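Fiber (Human adenovirus 26, PDB 6FJN) forms the trimeric knob at the end of the adenovirus fibre, the part that probably attaches the virion to its host-cell receptor during entry. Local coordinates at residues L26-G32 with F178-E184; V99-L105 with A153-T157; L105-P109 with S120-I124; V59-L63 with S74-S78; V128-L133 with Q169-T174. All blocks are in the same frame, centred on the assembly; numbering follows the deposited sequence. Where two conformers were deposited one is given.

Contact 1: residues L26-G32 with F178-E184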
# COMPACT_ATOMS: atom_id res chain seq x y z
N LEU A 26 13.24 7.80 -2.97
CA LEU A 26 12.14 8.10 -2.07
C LEU A 26 11.31 9.21 -2.67
O LEU A 26 11.86 10.27 -3.01
CB LEU A 26 12.64 8.50 -0.67
CG LEU A 26 11.55 8.88 0.33
CD1 LEU A 26 10.64 7.73 0.63
CD2 LEU A 26 12.23 9.41 1.60
N THR A 27 9.99 9.00 -2.72
CA THR A 27 9.05 10.00 -3.18
C THR A 27 7.94 10.11 -2.17
O THR A 27 7.35 9.09 -1.78
CB THR A 27 8.47 9.55 -4.54
OG1 THR A 27 9.53 9.31 -5.47
CG2 THR A 27 7.55 10.58 -5.16
N LEU A 28 7.66 11.34 -1.74
CA LEU A 28 6.60 11.63 -0.79
C LEU A 28 5.62 12.56 -1.50
O LEU A 28 5.97 13.71 -1.84
CB LEU A 28 7.18 12.31 0.45
CG LEU A 28 8.24 11.56 1.22
CD1 LEU A 28 8.74 12.41 2.38
CD2 LEU A 28 7.77 10.20 1.69
N THR A 29 4.40 12.08 -1.74
CA THR A 29 3.39 12.85 -2.44
C THR A 29 2.28 13.22 -1.47
O THR A 29 1.67 12.32 -0.85
CB THR A 29 2.83 12.07 -3.62
OG1 THR A 29 3.90 11.78 -4.54
CG2 THR A 29 1.72 12.88 -4.30
N LYS A 30 2.04 14.50 -1.30
CA LYS A 30 1.02 14.97 -0.39
C LYS A 30 -0.36 14.71 -0.97
O LYS A 30 -0.71 15.20 -2.05
CB LYS A 30 1.26 16.46 -0.19
CG LYS A 30 0.28 17.26 0.60
CD LYS A 30 0.26 16.78 2.00
CE LYS A 30 -0.35 17.92 2.86
NZ LYS A 30 -0.47 17.51 4.28
N CYS A 31 -1.18 13.96 -0.20
CA CYS A 31 -2.55 13.68 -0.48
C CYS A 31 -3.42 14.16 0.71
O CYS A 31 -3.86 13.32 1.53
CB CYS A 31 -2.77 12.19 -0.73
SG CYS A 31 -1.82 11.52 -2.11
N GLY A 32 -3.51 15.44 0.92
CA GLY A 32 -4.28 15.94 2.02
C GLY A 32 -3.69 15.57 3.33
O GLY A 32 -2.52 15.84 3.60
N PHE A 178 3.61 3.12 0.81
CA PHE A 178 3.12 3.28 2.18
C PHE A 178 2.42 4.61 2.31
O PHE A 178 2.47 5.45 1.36
CB PHE A 178 4.27 3.15 3.18
CG PHE A 178 5.34 4.19 3.05
CD1 PHE A 178 6.34 4.08 2.10
CD2 PHE A 178 5.37 5.28 3.90
CE1 PHE A 178 7.34 5.03 2.00
CE2 PHE A 178 6.36 6.25 3.79
CZ PHE A 178 7.37 6.11 2.84
N SER A 179 1.78 4.87 3.43
CA SER A 179 1.27 6.20 3.70
C SER A 179 1.41 6.51 5.17
O SER A 179 1.66 5.60 6.00
CB SER A 179 -0.19 6.37 3.28
OG SER A 179 -1.07 5.72 4.18
N TYR A 180 1.28 7.78 5.52
CA TYR A 180 1.24 8.21 6.92
C TYR A 180 0.51 9.48 7.05
O TYR A 180 0.38 10.27 6.11
CB TYR A 180 2.69 8.32 7.51
CG TYR A 180 3.57 9.31 6.76
CD1 TYR A 180 3.64 10.66 7.19
CD2 TYR A 180 4.36 8.93 5.71
CE1 TYR A 180 4.46 11.55 6.55
CE2 TYR A 180 5.20 9.84 5.06
CZ TYR A 180 5.25 11.15 5.49
OH TYR A 180 6.07 11.99 4.78
N LEU A 181 0.01 9.71 8.27
CA LEU A 181 -0.70 10.93 8.61
C LEU A 181 0.27 12.08 8.76
O LEU A 181 1.32 11.93 9.33
CB LEU A 181 -1.46 10.75 9.92
CG LEU A 181 -2.75 9.93 9.85
CD1 LEU A 181 -2.71 8.59 9.16
CD2 LEU A 181 -3.32 9.80 11.27
N THR A 182 -0.12 13.22 8.25
CA THR A 182 0.78 14.39 8.27
C THR A 182 0.46 15.39 9.37
O THR A 182 -0.69 15.52 9.86
CB THR A 182 0.74 15.11 6.94
OG1 THR A 182 -0.60 15.55 6.71
CG2 THR A 182 1.14 14.24 5.75
N GLN A 183 1.50 16.16 9.72
CA GLN A 183 1.40 17.37 10.49
C GLN A 183 0.75 18.50 9.53
O GLN A 183 0.84 18.37 8.28
CB GLN A 183 2.84 17.79 10.91
CG GLN A 183 2.93 18.81 12.03
CD GLN A 183 2.62 18.25 13.42
OE1 GLN A 183 2.37 17.07 13.60
NE2 GLN A 183 2.60 19.16 14.42
N GLU A 184 0.31 19.63 10.05
CA GLU A 184 0.04 20.79 9.16
C GLU A 184 0.73 22.01 9.74
O GLU A 184 1.06 23.01 9.04
CB GLU A 184 -1.48 21.02 8.97
CG GLU A 184 -2.23 19.87 8.28
CD GLU A 184 -1.58 19.45 6.96
OE1 GLU A 184 -1.32 20.35 6.12
OE2 GLU A 184 -1.26 18.24 6.80
OXT GLU A 184 1.01 21.99 10.95

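Contact 2: residues V99-L105 with A153-T157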
# COMPACT_ATOMS: atom_id res chain seq x y z
N VAL A 99 6.61 21.30 6.43
CA VAL A 99 5.87 20.80 7.56
C VAL A 99 4.67 19.90 7.10
O VAL A 99 4.41 18.91 7.71
CB VAL A 99 5.48 21.91 8.54
CG1 VAL A 99 4.62 21.35 9.66
CG2 VAL A 99 6.74 22.50 9.16
N PRO A 100 3.96 20.29 6.00
CA PRO A 100 2.84 19.43 5.56
C PRO A 100 3.22 18.04 5.10
O PRO A 100 2.29 17.23 4.86
CB PRO A 100 2.20 20.23 4.45
CG PRO A 100 2.55 21.67 4.81
CD PRO A 100 3.99 21.55 5.25
N PHE A 101 4.50 17.75 4.95
CA PHE A 101 4.99 16.39 4.63
C PHE A 101 5.47 15.66 5.85
O PHE A 101 5.84 14.50 5.74
CB PHE A 101 6.13 16.46 3.62
CG PHE A 101 5.72 16.94 2.27
CD1 PHE A 101 5.51 18.27 2.01
CD2 PHE A 101 5.48 16.04 1.23
CE1 PHE A 101 5.10 18.71 0.76
CE2 PHE A 101 5.09 16.48 0.00
CZ PHE A 101 4.91 17.79 -0.23
N MET A 102 5.50 16.32 7.01
CA MET A 102 6.10 15.69 8.18
C MET A 102 5.10 14.75 8.84
O MET A 102 3.88 14.96 8.79
CB MET A 102 6.56 16.74 9.18
CG MET A 102 7.73 17.54 8.68
SD MET A 102 9.22 16.54 8.38
CE MET A 102 9.24 16.39 6.59
N PRO A 103 5.57 13.69 9.50
CA PRO A 103 4.63 12.78 10.18
C PRO A 103 3.99 13.43 11.39
O PRO A 103 4.65 14.12 12.16
CB PRO A 103 5.51 11.57 10.56
CG PRO A 103 6.78 11.73 9.80
CD PRO A 103 6.94 13.21 9.60
N ASN A 104 2.69 13.23 11.49
CA ASN A 104 1.87 13.84 12.54
C ASN A 104 2.37 13.44 13.93
O ASN A 104 2.50 12.29 14.22
CB ASN A 104 0.44 13.35 12.32
CG ASN A 104 -0.56 14.01 13.24
OD1 ASN A 104 -0.67 13.69 14.45
ND2 ASN A 104 -1.24 15.00 12.71
N LEU A 105 2.62 14.45 14.77
CA LEU A 105 3.21 14.19 16.11
C LEU A 105 2.21 13.64 17.12
O LEU A 105 2.59 13.03 18.11
CB LEU A 105 3.88 15.46 16.64
CG LEU A 105 5.29 15.69 16.06
CD1 LEU A 105 5.69 17.14 16.24
CD2 LEU A 105 6.32 14.75 16.65
N ALA A 153 13.08 17.49 15.07
CA ALA A 153 11.68 17.65 15.37
C ALA A 153 10.83 16.50 14.86
O ALA A 153 9.80 16.18 15.45
CB ALA A 153 11.20 18.94 14.74
N TYR A 154 11.25 15.92 13.74
CA TYR A 154 10.51 14.83 13.06
C TYR A 154 11.54 13.85 12.53
O TYR A 154 12.71 14.20 12.33
CB TYR A 154 9.67 15.33 11.88
CG TYR A 154 8.74 16.45 12.18
CD1 TYR A 154 7.45 16.20 12.65
CD2 TYR A 154 9.12 17.78 11.96
CE1 TYR A 154 6.58 17.23 12.90
CE2 TYR A 154 8.25 18.82 12.23
CZ TYR A 154 6.98 18.55 12.71
OH TYR A 154 6.08 19.52 12.99
N SER A 155 11.09 12.62 12.26
CA SER A 155 11.99 11.68 11.61
C SER A 155 11.18 10.67 10.82
O SER A 155 10.03 10.32 11.16
CB SER A 155 12.88 10.95 12.60
OG SER A 155 12.16 10.21 13.57
N ILE A 156 11.83 10.14 9.77
CA ILE A 156 11.35 8.94 9.06
C ILE A 156 12.54 8.07 8.90
O ILE A 156 13.58 8.51 8.36
CB ILE A 156 10.74 9.26 7.67
CG1 ILE A 156 9.62 10.31 7.76
CG2 ILE A 156 10.27 7.97 7.00
CD1 ILE A 156 9.11 10.81 6.42
N THR A 157 12.47 6.82 9.39
CA THR A 157 13.58 5.90 9.19
C THR A 157 13.09 4.67 8.45
O THR A 157 11.92 4.24 8.57
CB THR A 157 14.26 5.52 10.51
OG1 THR A 157 13.38 4.74 11.32
CG2 THR A 157 14.71 6.76 11.27

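Contact 3: residues L105-P109 with S120-I124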
# COMPACT_ATOMS: atom_id res chain seq x y z
N LEU A 105 2.62 14.45 14.77
CA LEU A 105 3.21 14.19 16.11
C LEU A 105 2.21 13.64 17.12
O LEU A 105 2.59 13.03 18.11
CB LEU A 105 3.88 15.46 16.64
CG LEU A 105 5.29 15.69 16.06
CD1 LEU A 105 5.69 17.14 16.24
CD2 LEU A 105 6.32 14.75 16.65
N THR A 106 0.92 13.82 16.88
CA THR A 106 -0.09 13.18 17.74
C THR A 106 -0.25 11.71 17.41
O THR A 106 -0.25 10.83 18.29
CB THR A 106 -1.45 13.87 17.63
OG1 THR A 106 -1.26 15.25 17.95
CG2 THR A 106 -2.47 13.26 18.59
N ALA A 107 -0.31 11.38 16.12
CA ALA A 107 -0.36 9.97 15.69
C ALA A 107 0.93 9.27 16.07
O ALA A 107 0.96 8.08 16.47
CB ALA A 107 -0.53 9.90 14.19
N TYR A 108 2.05 10.00 15.88
CA TYR A 108 3.39 9.39 15.99
C TYR A 108 4.23 10.23 16.93
O TYR A 108 5.07 11.04 16.50
CB TYR A 108 4.06 9.22 14.62
CG TYR A 108 3.14 8.78 13.53
CD1 TYR A 108 2.49 7.58 13.56
CD2 TYR A 108 2.92 9.59 12.41
CE1 TYR A 108 1.66 7.17 12.52
CE2 TYR A 108 2.09 9.19 11.37
CZ TYR A 108 1.47 7.99 11.42
OH TYR A 108 0.64 7.62 10.38
N PRO A 109 4.00 10.11 18.24
CA PRO A 109 4.72 10.95 19.17
C PRO A 109 6.16 10.50 19.31
O PRO A 109 6.50 9.34 19.18
CB PRO A 109 3.93 10.80 20.47
CG PRO A 109 3.29 9.46 20.33
CD PRO A 109 3.01 9.24 18.91
N SER A 120 2.54 0.86 18.55
CA SER A 120 2.97 0.15 17.35
C SER A 120 2.58 0.87 16.06
O SER A 120 3.19 0.62 15.05
CB SER A 120 2.44 -1.28 17.36
OG SER A 120 2.87 -1.97 18.52
N ARG A 121 1.56 1.74 16.13
CA ARG A 121 1.15 2.44 14.92
C ARG A 121 2.22 3.38 14.39
O ARG A 121 2.15 3.80 13.23
CB ARG A 121 -0.15 3.22 15.15
CG ARG A 121 -0.01 4.45 16.04
CD ARG A 121 -1.35 5.10 16.29
NE ARG A 121 -1.16 6.32 17.06
CZ ARG A 121 -2.09 7.00 17.66
NH1 ARG A 121 -3.39 6.72 17.57
NH2 ARG A 121 -1.70 8.04 18.40
N THR A 122 3.24 3.69 15.18
CA THR A 122 4.40 4.48 14.73
C THR A 122 5.27 3.76 13.73
O THR A 122 6.18 4.41 13.19
CB THR A 122 5.24 4.95 15.91
OG1 THR A 122 5.85 3.84 16.56
CG2 THR A 122 4.46 5.81 16.90
N LYS A 123 5.01 2.48 13.47
CA LYS A 123 5.79 1.72 12.52
C LYS A 123 4.87 1.08 11.49
O LYS A 123 3.71 0.76 11.75
CB LYS A 123 6.63 0.65 13.21
CG LYS A 123 7.77 1.25 13.98
CD LYS A 123 8.58 0.24 14.74
CE LYS A 123 9.80 0.82 15.42
NZ LYS A 123 10.62 -0.22 16.11
N ILE A 124 5.47 0.84 10.32
CA ILE A 124 4.97 -0.04 9.27
C ILE A 124 5.98 -1.14 9.10
O ILE A 124 7.18 -0.84 8.98
CB ILE A 124 4.80 0.70 7.93
CG1 ILE A 124 3.86 1.87 8.07
CG2 ILE A 124 4.41 -0.26 6.83
CD1 ILE A 124 4.08 2.86 6.94

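Contact 4: residues V59-L63 with S74-S78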
# COMPACT_ATOMS: atom_id res chain seq x y z
N VAL A 59 20.10 -2.84 8.37
CA VAL A 59 20.53 -1.49 7.83
C VAL A 59 19.48 -0.42 8.10
O VAL A 59 18.33 -0.53 7.57
CB VAL A 59 20.85 -1.47 6.31
CG1 VAL A 59 21.34 -0.07 5.93
CG2 VAL A 59 21.91 -2.51 6.00
N LYS A 60 19.87 0.63 8.84
CA LYS A 60 18.91 1.67 9.14
C LYS A 60 19.27 2.96 8.40
O LYS A 60 20.41 3.51 8.57
CB LYS A 60 18.95 1.92 10.64
CG LYS A 60 18.01 2.97 11.18
CD LYS A 60 18.21 3.15 12.69
CE LYS A 60 17.26 4.21 13.20
NZ LYS A 60 17.33 4.17 14.66
N ILE A 61 18.35 3.48 7.65
CA ILE A 61 18.48 4.76 6.93
C ILE A 61 17.66 5.78 7.66
O ILE A 61 16.43 5.62 7.81
CB ILE A 61 17.95 4.60 5.50
CG1 ILE A 61 18.64 3.47 4.74
CG2 ILE A 61 18.02 5.93 4.74
CD1 ILE A 61 20.14 3.57 4.72
N SER A 62 18.29 6.85 8.14
CA SER A 62 17.60 7.85 8.94
C SER A 62 17.44 9.17 8.21
O SER A 62 18.42 9.75 7.75
CB SER A 62 18.40 8.17 10.18
OG SER A 62 18.47 7.00 11.00
N LEU A 63 16.19 9.65 8.11
CA LEU A 63 15.88 11.01 7.67
C LEU A 63 15.41 11.78 8.90
O LEU A 63 14.37 11.45 9.48
CB LEU A 63 14.82 11.05 6.59
CG LEU A 63 15.25 10.62 5.18
CD1 LEU A 63 15.80 9.21 5.06
CD2 LEU A 63 14.12 10.84 4.21
N SER A 74 22.91 15.63 9.48
CA SER A 74 23.31 14.38 10.10
C SER A 74 22.51 13.18 9.65
O SER A 74 22.81 12.05 10.04
CB SER A 74 23.23 14.57 11.58
OG SER A 74 21.93 14.95 11.93
N SER A 75 21.53 13.38 8.77
CA SER A 75 20.76 12.28 8.17
C SER A 75 21.64 11.39 7.30
O SER A 75 22.68 11.80 6.83
CB SER A 75 19.65 12.85 7.32
OG SER A 75 18.74 13.64 8.08
N SER A 76 21.14 10.18 7.08
CA SER A 76 21.79 9.25 6.16
C SER A 76 21.75 9.71 4.71
O SER A 76 22.64 9.39 3.91
CB SER A 76 21.08 7.89 6.18
OG SER A 76 21.00 7.37 7.50
N LEU A 77 20.67 10.38 4.38
CA LEU A 77 20.40 10.94 3.03
C LEU A 77 21.03 12.31 2.91
O LEU A 77 20.86 13.15 3.81
CB LEU A 77 18.89 11.05 2.87
CG LEU A 77 18.37 11.69 1.59
CD1 LEU A 77 18.78 10.91 0.35
CD2 LEU A 77 16.87 11.89 1.64
N SER A 78 21.72 12.53 1.82
CA SER A 78 22.26 13.85 1.45
C SER A 78 21.17 14.84 1.04
O SER A 78 20.18 14.54 0.35
CB SER A 78 23.20 13.70 0.26
OG SER A 78 23.47 14.96 -0.37

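Contact 5: residues V128-L133 with Q169-T174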
# COMPACT_ATOMS: atom_id res chain seq x y z
N VAL A 128 9.92 -6.59 1.51
CA VAL A 128 10.34 -6.29 0.15
C VAL A 128 11.28 -7.43 -0.26
O VAL A 128 11.52 -8.35 0.54
CB VAL A 128 10.99 -4.91 0.03
CG1 VAL A 128 9.99 -3.82 0.32
CG2 VAL A 128 12.22 -4.77 0.95
N TYR A 129 11.81 -7.38 -1.48
CA TYR A 129 12.47 -8.58 -2.01
C TYR A 129 13.80 -8.20 -2.64
O TYR A 129 13.88 -7.33 -3.54
CB TYR A 129 11.54 -9.33 -3.00
CG TYR A 129 10.42 -9.92 -2.22
CD1 TYR A 129 9.29 -9.20 -1.85
CD2 TYR A 129 10.51 -11.23 -1.74
CE1 TYR A 129 8.33 -9.71 -0.97
CE2 TYR A 129 9.52 -11.75 -0.91
CZ TYR A 129 8.46 -10.97 -0.52
OH TYR A 129 7.45 -11.45 0.33
N LEU A 130 14.86 -8.84 -2.16
CA LEU A 130 16.21 -8.56 -2.62
C LEU A 130 16.40 -9.05 -4.05
O LEU A 130 16.11 -10.22 -4.37
CB LEU A 130 17.24 -9.23 -1.67
CG LEU A 130 18.64 -8.57 -1.85
CD1 LEU A 130 18.97 -7.67 -0.72
CD2 LEU A 130 19.71 -9.40 -2.37
N GLY A 131 16.94 -8.18 -4.89
CA GLY A 131 17.12 -8.52 -6.29
C GLY A 131 15.84 -8.72 -7.05
O GLY A 131 15.83 -9.26 -8.14
N ALA A 132 14.70 -8.34 -6.45
CA ALA A 132 13.40 -8.62 -7.03
C ALA A 132 13.24 -10.11 -7.28
O ALA A 132 12.62 -10.50 -8.27
CB ALA A 132 13.13 -7.77 -8.26
N LEU A 133 13.75 -10.93 -6.35
CA LEU A 133 13.61 -12.39 -6.41
C LEU A 133 12.65 -12.80 -5.31
O LEU A 133 12.80 -12.41 -4.13
CB LEU A 133 14.97 -13.07 -6.27
CG LEU A 133 15.95 -12.70 -7.38
CD1 LEU A 133 17.29 -13.36 -7.15
CD2 LEU A 133 15.44 -13.04 -8.74
N GLN A 169 25.73 -11.17 -3.32
CA GLN A 169 24.74 -10.37 -4.04
C GLN A 169 24.92 -8.90 -3.70
O GLN A 169 25.44 -8.51 -2.64
CB GLN A 169 23.32 -10.86 -3.72
CG GLN A 169 23.06 -12.26 -4.21
CD GLN A 169 21.65 -12.69 -3.91
OE1 GLN A 169 21.44 -13.62 -3.06
NE2 GLN A 169 20.70 -12.12 -4.56
N GLN A 170 24.36 -8.08 -4.58
CA GLN A 170 24.27 -6.65 -4.40
C GLN A 170 22.99 -6.33 -3.67
O GLN A 170 21.90 -6.81 -4.06
CB GLN A 170 24.26 -5.99 -5.78
CG GLN A 170 24.15 -4.47 -5.76
CD GLN A 170 24.32 -3.89 -7.14
OE1 GLN A 170 24.38 -4.63 -8.17
NE2 GLN A 170 24.38 -2.57 -7.23
N PHE A 171 23.05 -5.51 -2.62
CA PHE A 171 21.81 -5.08 -1.97
C PHE A 171 21.02 -4.22 -2.93
O PHE A 171 21.48 -3.15 -3.37
CB PHE A 171 22.08 -4.36 -0.67
CG PHE A 171 20.83 -4.05 0.09
CD1 PHE A 171 20.03 -2.96 -0.27
CD2 PHE A 171 20.43 -4.83 1.15
CE1 PHE A 171 18.88 -2.69 0.38
CE2 PHE A 171 19.23 -4.54 1.83
CZ PHE A 171 18.47 -3.46 1.42
N ASP A 172 19.79 -4.63 -3.22
CA ASP A 172 18.87 -3.87 -4.05
C ASP A 172 17.51 -4.47 -3.75
O ASP A 172 17.40 -5.71 -3.63
CB ASP A 172 19.18 -4.03 -5.53
CG ASP A 172 18.41 -3.04 -6.41
OD1 ASP A 172 17.80 -2.15 -5.89
OD2 ASP A 172 18.50 -3.17 -7.65
N VAL A 173 16.49 -3.66 -3.54
CA VAL A 173 15.17 -4.17 -3.16
C VAL A 173 14.08 -3.61 -4.02
O VAL A 173 14.20 -2.52 -4.62
CB VAL A 173 14.87 -3.92 -1.66
CG1 VAL A 173 15.72 -4.78 -0.77
CG2 VAL A 173 14.96 -2.44 -1.31
N THR A 174 13.00 -4.36 -4.12
CA THR A 174 11.78 -3.90 -4.76
C THR A 174 11.23 -2.66 -4.09
O THR A 174 11.57 -2.32 -2.95
CB THR A 174 10.74 -5.04 -4.77
OG1 THR A 174 10.55 -5.53 -3.44
CG2 THR A 174 11.17 -6.17 -5.66

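Contact 1: residues L26-G32 with F178-E184
The Phe-178 ring meets two leucines of strand 22-31: CD1 of Leu-26 lies at its edge, 4.3 Å from CZ, and CD2 of Leu-28 reaches the same CZ atom obliquely. Tyr-180 next crosses Leu-28 at about a right angle, with CD2 of the leucine at the edge of its ring and CD1 of Leu-28 3.6 Å from its OH. That hydroxyl is hydrogen-bonded to O of Phe-101. Beyond the strand the contact turns polar. Thr-182 points its CB toward 26-32 and hydrogen-bonds through OG1 to OE2 of Glu-184 (2.8 Å), meeting that oxygen nearly end-on. Glu-184, the last residue, folds back through a bend at chi2 (-52°), which brings its carboxylate to Lys-30 from the opposite direction. It probably fills the L-glutamate site seen in a structure of this protein (Lys-30, Thr-182, covalent at Gln-183). NZ of Lys-30 sits on the syn lone pair of Glu-184 OE2 at 2.7 Å in a salt bridge, and the same ammonium donates to O of Gly-32, also at 2.7 Å, and to O of Pro-100. With two donors on OE2 and neutral carbonyls around NZ, the ion pair probably keeps both charges and ties down the C-terminus.

Contact 2: residues V99-L105 with A153-T157
Val-99 opens a short 3-10 turn and brings CG1 to 4.1 Å from OH of Tyr-154, crossing the tyrosine at about a right angle. The turn is closed by the bond from Met-102 N to Val-99 O, placing Met-102 over the tyrosine. Its CB sits almost on the ring normal, 3.6 Å from the centroid of Tyr-154, in a CH-pi contact. CG covers the CD2 side of the same face. The chain bends at chi2 (-62°) and again at chi3, carrying SD back toward the root of the tyrosine, 3.7 Å from Tyr-154 CB, in an oblique Met-aromatic contact. Pro-103 presses CG against CG1 of Ile-156 at 3.8 Å, while its O lies obliquely 3.5 Å from CD1 of Tyr-154. The Leu-105 side chain crosses that of Tyr-154 at about a right angle, its CD1 oblique to the ring and 3.5 Å from Tyr-154 CE1; its CD2 extends to O of Ala-153. No hydrogen bond crosses between the segments; the join is mainly van der Waals packing. Ala-153 and Tyr-154 both face Phe-65 of strand 58-65, a classic beta bulge, and the long loop before strand 123-129 packs against this end of their four-stranded antiparallel sheet.

Contact 3: residues L105-P109 with S120-I124
The carbonyl oxygen of Ala-107 takes two N-H groups from one guanidinium. NE of Arg-121 makes the stronger bond, 2.8 Å to Ala-107 O, arriving on a lone pair in the carbonyl plane, although the oxygen lies 29° out of the guanidinium plane and the N-H...O angle is only 142°. NH2 adds a weak bond to the same oxygen at 3.3 Å, and it also lies 3.1 Å from O of Thr-106. CA of Ala-107 sits over one face of the guanidinium. The side chain gets there with CG between its own backbone N and carbonyl carbon (chi1 71°) and then runs extended from CG to NE. NH1 turns to a second subunit, where Thr-25 OG1 and Asp-9 O accept from it, so this arginine ties the loop to the trimer interface of the knob. Thr-106 also reaches that subunit, through a hydrogen bond to Asp-88. The residues 120-122 form a 3-10 turn that leads into strand 123-129, an outermost strand of the four-stranded antiparallel sheet within this chain. Tyr-108 lies beside this turn: CE1 is 3.5 Å from O of Arg-121, and CD1 is 3.8 Å from CA of Thr-122, both oblique to the ring. CB of Ala-107 stands 3.6 Å above the centre of one ring face, and the hydroxyl of Tyr-108 is bonded to N of Leu-181. Thr-122 packs with its methyl, CG2 touching CA and CB of Tyr-108 and standing 4.2 Å from CD of Pro-109, while its OG1 turns back to O of Tyr-119.

Contact 4: residues V59-L63 with S74-S78
Residues 59-63 of strand 58-65 run beside a segment, 74-78, with no regular structure, and the two backbones come closest at Leu-63 and Ser-75, whose CA atoms are 5.1 Å apart. One residue on each side carries the polar link. N of Ser-76 donates to O of Ser-62 at 2.8 Å, and the return bond is made by a side chain: N of Ser-62 donates to Ser-76 OG, also at 2.8 Å and nearly straight at 173°. The hydroxyl can stand there because OG lies beside the backbone N of Ser-76 (chi1 -55°) on a CB that points toward the strand. CB of Ser-76 touches CG2 of Ile-61 at 3.9 Å. Ser-75 brings its CB to 3.4 Å from O of Ser-62, and its OG is hydrogen-bonded outside the pair, to Leu-72 and to N of Leu-64. On the side facing strand 22-31, CD2 of Leu-63 meets CD2 of Leu-77 at 3.9 Å, with Leu-63 also touching Leu-24 and Leu-26. Ser-76 OG thus replaces a backbone carbonyl as acceptor, letting an irregular segment satisfy both the N-H and the C=O of Ser-62 at the sheet edge.

Contact 5: residues V128-L133 with Q169-T174
The end of strand 123-129 and the irregular segment 169-174 are joined by a single beta bridge between Leu-130 and Val-173, CA atoms 4.5 Å apart. Gly-131 N donates to Asp-172 O at 2.8 Å, and Thr-174 N to Tyr-129 O at 3.2 Å; CA of Val-173 adds a C-H...O contact to Tyr-129 O, and CA of Leu-130 one to Asp-172 O. Tyr-129 O also closes a type II beta turn by accepting from Ala-132 N, the two amides coming from opposite faces of its plane. Gly-131 sits in this turn with positive phi (66°). The bridge thus fastens the turn leaving the outer strand of the knob's four-stranded sheet to the segment that enters strand 176-181. Thr-174 places OG1 between its own N and carbonyl carbon (chi1 54°), where it accepts from Tyr-129 N at 3.0 Å and lies near the plane of the tyrosine ring, at its edge. The methyl CG2 of Thr-174 rests 3.6 Å from CB of Ala-132. Leu-130 splits its two methyls between two partners: CD1 meets CD2 of Phe-171 at 3.7 Å, and CD2 packs on NE2 of Gln-169, whose OE1 is bonded to Gln-136. Val-128 lays CG2 against CB of Val-173 at 3.8 Å. The carboxylate of Asp-172 turns to a third subunit, where Lys-117 forms a salt bridge with it.

Contacts 1, 2 and 3 gather at one end of the knob: the centres of contacts 1 and 2 lie about 9 Å apart, those of contacts 2 and 3 about 10 Å. Gln-183, the covalent attachment point of an L-glutamate seen in a structure of this protein, connects them, its N 2.8 Å from Met-102 O and its OE1 2.9 Å from Leu-105 N. Tyr-108 of contact 3 adds CD2 3.7 Å from Pro-103 CB and OH 3.0 Å from Leu-181 N. Contact 4 adjoins contact 2 within the sheet, Leu-63 N lying 2.9 Å from Ile-156 O, and touches contact 1 through Leu-26. Contact 5 lies about 27 Å between centres from contacts 2 and 3, but within about 5 Å of contact 4 at the nearest atoms.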